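Side-chain contacts in hybrid kinase (Caulobacter vibrioides, PDB 6QRL), which is a hybrid histidine kinase, probably phosphorylating protein histidines from ATP, whose pseudo-receiver domain, the part in this structure, binds cyclic di-GMP, which probably relieves auto-inhibition: residues A[37-42]-A[56-61]; A[52-57]-A[63-68]. All coordinates share one frame; numbering follows the deposited sequence.

Contact 1: A[37-42]-A[56-61]; sequences VDIASA and AALSGP
L58 carries the contact by van der Waals packing, pushing its two methyl groups against the turn that leads into helix 39-45. Its CD2 lies 3.7 Å from V37 O, and the same methyl is 4.1 Å from D38 CB. The other branch, CD1, meets backbone rather than side chain, 4.0 Å from D38 CA, and its reach to I39 is looser, with CD1 4.5 Å from I39 CG1. One leucine therefore straddles three consecutive residues, forked over the backbone of D38. The torsion explains the aim: with CG anti to the carbonyl carbon (chi1 -67°) and the CA-CB bond already directed at residues 37-42, the isobutyl end is delivered straight to the turn. No hydrogen bond crosses, and only 123 Å² is buried, so this is modest van der Waals contact at the surface.

The hydrogen bonds lie within each segment. D38 is the N-cap of the helix: S41 N donates to D38 OD1 over 2.9 Å, at an N-H...O angle of 159°, and the N-H comes nearly in line with the C-O bond. A chi1 of 61° sets the carboxylate between the backbone N and the carbonyl carbon, folding it back over the first turn while CB remains beside L58. In the other segment, A56 O is gripped twice by S59, through its backbone N and through OG at 2.7 Å; the hydroxyl approaches in the carbonyl plane, on a lone pair. This pair of bonds ties off the 3-10 turn that bears L58.

Within the receiver-type fold, L58 also touches A12 of strand 8-12 and P14 in the loop after it. The contact thus joins the loop after strand 51-55 to the start of helix 39-45, beside the ends of strands 8-12 and 32-36.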
# COMPACT_ATOMS: atom_id res chain seq x y z
N VAL A 37 -9.13 -6.09 4.53
CA VAL A 37 -10.15 -5.90 3.45
C VAL A 37 -10.24 -4.44 3.02
O VAL A 37 -10.81 -4.20 1.96
CB VAL A 37 -11.56 -6.40 3.83
CG1 VAL A 37 -11.58 -7.90 3.94
CG2 VAL A 37 -12.11 -5.69 5.06
N ASP A 38 -9.74 -3.48 3.80
CA ASP A 38 -9.89 -2.03 3.46
C ASP A 38 -8.88 -1.19 4.24
O ASP A 38 -8.14 -1.77 5.05
CB ASP A 38 -11.33 -1.53 3.63
CG ASP A 38 -11.89 -1.62 5.04
OD1 ASP A 38 -11.10 -1.66 6.01
OD2 ASP A 38 -13.12 -1.60 5.16
N ILE A 39 -8.85 0.12 4.04
CA ILE A 39 -7.84 0.99 4.70
C ILE A 39 -8.05 0.99 6.23
O ILE A 39 -7.04 0.79 6.93
CB ILE A 39 -7.89 2.40 4.10
CG1 ILE A 39 -7.51 2.37 2.61
CG2 ILE A 39 -7.01 3.33 4.91
CD1 ILE A 39 -7.82 3.65 1.86
N ALA A 40 -9.27 1.17 6.73
CA ALA A 40 -9.50 1.17 8.20
C ALA A 40 -8.96 -0.14 8.80
O ALA A 40 -8.22 -0.07 9.77
CB ALA A 40 -10.96 1.41 8.54
N SER A 41 -9.22 -1.30 8.21
CA SER A 41 -8.82 -2.60 8.81
C SER A 41 -7.30 -2.77 8.71
O SER A 41 -6.69 -3.37 9.60
CB SER A 41 -9.63 -3.75 8.22
OG SER A 41 -9.37 -3.87 6.82
N ALA A 42 -6.66 -2.22 7.68
CA ALA A 42 -5.19 -2.20 7.53
C ALA A 42 -4.56 -1.34 8.64
O ALA A 42 -3.58 -1.79 9.24
CB ALA A 42 -4.83 -1.68 6.16
N ALA A 56 -6.51 -0.00 -5.69
CA ALA A 56 -7.40 1.03 -6.28
C ALA A 56 -8.84 0.50 -6.44
O ALA A 56 -9.75 1.32 -6.63
CB ALA A 56 -6.89 1.52 -7.61
N ALA A 57 -9.07 -0.81 -6.38
CA ALA A 57 -10.44 -1.36 -6.26
C ALA A 57 -11.20 -0.73 -5.08
O ALA A 57 -12.42 -0.75 -5.12
CB ALA A 57 -10.37 -2.85 -6.13
N LEU A 58 -10.51 -0.17 -4.07
CA LEU A 58 -11.17 0.49 -2.91
C LEU A 58 -11.59 1.93 -3.21
O LEU A 58 -12.22 2.50 -2.32
CB LEU A 58 -10.23 0.49 -1.70
CG LEU A 58 -9.95 -0.89 -1.14
CD1 LEU A 58 -8.76 -0.86 -0.19
CD2 LEU A 58 -11.18 -1.45 -0.47
N SER A 59 -11.24 2.49 -4.36
CA SER A 59 -11.62 3.87 -4.76
C SER A 59 -13.15 4.00 -4.74
O SER A 59 -13.82 2.98 -4.94
CB SER A 59 -11.10 4.19 -6.14
OG SER A 59 -9.68 3.99 -6.21
N GLY A 60 -13.67 5.21 -4.53
CA GLY A 60 -15.06 5.58 -4.81
C GLY A 60 -15.39 5.47 -6.30
O GLY A 60 -14.50 5.26 -7.13
N PRO A 61 -16.69 5.53 -6.68
CA PRO A 61 -17.08 5.35 -8.08
C PRO A 61 -16.38 6.31 -9.06
O PRO A 61 -16.11 5.93 -10.17
CB PRO A 61 -18.59 5.61 -8.05
CG PRO A 61 -18.98 5.20 -6.64
CD PRO A 61 -17.83 5.68 -5.77

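Contact 2: A[52-57]-A[63-68]; sequences LLIDAA and GALKPP. With SO4 (sulfate ion), chain D.
Methyl CD1 of L52 presses on the CG corner of the P68 ring, 3.6 Å away. With L52 CG anti to the carbonyl carbon (chi1 -50°), the branch is carried outward from the strand to the ring. I54, two residues on and on the same face, uses both of its arms. The longer arm ends against the same ring, I54 CD1 3.9 Å from P68 CD. On its other arm, I54 and L65 lie alongside, running opposite ways, with I54 CG2 4.0 Å from L65 CD1. P68 consequently receives two strand residues: its CG lies nearest L52, its CD nearest I54. L65 CD1 also stands 4.3 Å from A56 CA, extending the apolar seam past the strand end.

All four side chains are apolar, no hydrogen bond crosses, and the touching parts, residues 52-56 and 65-68, run 169° apart, nearly antiparallel. D55 points to the other side of the strand, where OD1 accepts from A57 N in an Asx turn, met 58° out of the carboxylate plane; K99 and S13 also bind this carboxylate. D55 is the predicted phosphorylation position and is unmodified here. Farther along the loop, A64 N donates to O3 of a sulfate, probably from the crystallisation liquor, over 3.0 Å.

The irregular segment 63-68 thus packs along one face of strand 51-55, a central strand of the parallel sheet. I39 of helix 39-45 touches I54, L65 and P68, F93 touches L65, and S73 of strand 73-77 touches L52, I54 and P68.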
# COMPACT_ATOMS: atom_id res chain seq x y z
N LEU A 52 1.75 0.57 3.48
CA LEU A 52 0.38 0.15 3.11
C LEU A 52 0.27 -0.00 1.59
O LEU A 52 0.46 1.00 0.89
CB LEU A 52 -0.62 1.19 3.63
CG LEU A 52 -0.48 1.58 5.10
CD1 LEU A 52 -1.46 2.69 5.48
CD2 LEU A 52 -0.68 0.36 6.00
N LEU A 53 0.06 -1.22 1.10
CA LEU A 53 -0.29 -1.47 -0.32
C LEU A 53 -1.82 -1.40 -0.38
O LEU A 53 -2.49 -2.21 0.29
CB LEU A 53 0.24 -2.82 -0.78
CG LEU A 53 1.68 -2.93 -1.27
CD1 LEU A 53 2.59 -1.81 -0.82
CD2 LEU A 53 2.25 -4.29 -0.94
N ILE A 54 -2.35 -0.41 -1.09
CA ILE A 54 -3.81 -0.12 -1.14
C ILE A 54 -4.29 -0.35 -2.56
O ILE A 54 -3.86 0.41 -3.44
CB ILE A 54 -4.10 1.30 -0.64
CG1 ILE A 54 -3.62 1.47 0.80
CG2 ILE A 54 -5.58 1.63 -0.76
CD1 ILE A 54 -3.78 2.88 1.35
N ASP A 55 -5.16 -1.34 -2.75
CA ASP A 55 -5.81 -1.70 -4.03
C ASP A 55 -6.72 -0.55 -4.49
O ASP A 55 -7.61 -0.19 -3.73
CB ASP A 55 -6.56 -3.02 -3.87
CG ASP A 55 -6.94 -3.70 -5.18
OD1 ASP A 55 -6.93 -3.01 -6.22
OD2 ASP A 55 -7.31 -4.93 -5.14
N ALA A 56 -6.51 -0.00 -5.69
CA ALA A 56 -7.40 1.03 -6.28
C ALA A 56 -8.84 0.50 -6.44
O ALA A 56 -9.75 1.32 -6.63
CB ALA A 56 -6.89 1.52 -7.61
N ALA A 57 -9.07 -0.81 -6.38
CA ALA A 57 -10.44 -1.36 -6.26
C ALA A 57 -11.20 -0.73 -5.08
O ALA A 57 -12.42 -0.75 -5.12
CB ALA A 57 -10.37 -2.85 -6.13
N GLY A 63 -13.38 7.60 -8.41
CA GLY A 63 -11.94 7.32 -8.31
C GLY A 63 -11.25 8.01 -7.14
O GLY A 63 -10.00 7.93 -7.11
N ALA A 64 -11.97 8.60 -6.18
CA ALA A 64 -11.39 9.16 -4.92
C ALA A 64 -10.78 8.05 -4.07
O ALA A 64 -11.44 7.04 -3.85
CB ALA A 64 -12.40 9.92 -4.09
N LEU A 65 -9.55 8.23 -3.61
CA LEU A 65 -8.81 7.25 -2.80
C LEU A 65 -7.83 8.05 -1.95
O LEU A 65 -6.91 8.66 -2.55
CB LEU A 65 -8.08 6.29 -3.75
CG LEU A 65 -7.96 4.81 -3.37
CD1 LEU A 65 -6.57 4.28 -3.64
CD2 LEU A 65 -8.44 4.46 -1.98
N LYS A 66 -8.04 8.09 -0.64
CA LYS A 66 -7.22 8.90 0.29
C LYS A 66 -6.23 7.97 0.98
O LYS A 66 -6.61 7.10 1.76
CB LYS A 66 -8.07 9.61 1.36
CG LYS A 66 -9.44 10.07 0.91
CD LYS A 66 -9.41 11.26 -0.05
CE LYS A 66 -10.78 11.57 -0.64
NZ LYS A 66 -10.67 12.23 -1.96
N PRO A 67 -4.92 8.18 0.79
CA PRO A 67 -3.92 7.46 1.56
C PRO A 67 -3.95 8.03 2.98
O PRO A 67 -4.10 9.23 3.16
CB PRO A 67 -2.65 7.77 0.77
CG PRO A 67 -2.86 9.19 0.31
CD PRO A 67 -4.33 9.23 -0.06
N PRO A 68 -3.86 7.21 4.04
CA PRO A 68 -3.86 7.74 5.41
C PRO A 68 -2.73 8.75 5.67
O PRO A 68 -1.56 8.50 5.31
CB PRO A 68 -3.65 6.51 6.29
CG PRO A 68 -3.97 5.33 5.41
CD PRO A 68 -3.74 5.75 3.98
S SO4 D . -16.13 9.17 -5.29
O1 SO4 D . -15.99 10.59 -5.12
O2 SO4 D . -17.31 8.89 -6.06
O3 SO4 D . -14.98 8.67 -6.01
O4 SO4 D . -16.23 8.54 -4.00

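Overall arrangement
Both contacts belong to one receiver-type domain, and their centres lie 6 Å apart on the same side of the chain's centre. Along the chain come helix 39-45, strand 51-55, the 3-10 turn and then the irregular loop: contact 1 joins the first to the third, and contact 2 folds the loop back on the strand. They share A56 and A57 and also touch directly, with I39 CG2 3.7 Å from P68 CG and S59 OG 3.4 Å from L65 CG. Together they pack helix, turn and loop around the end of strand 51-55 that carries D55. None of the residues known to line the cyclic di-GMP pocket belongs to these segments, and the side chain of A56 is about 13 Å from the ligand.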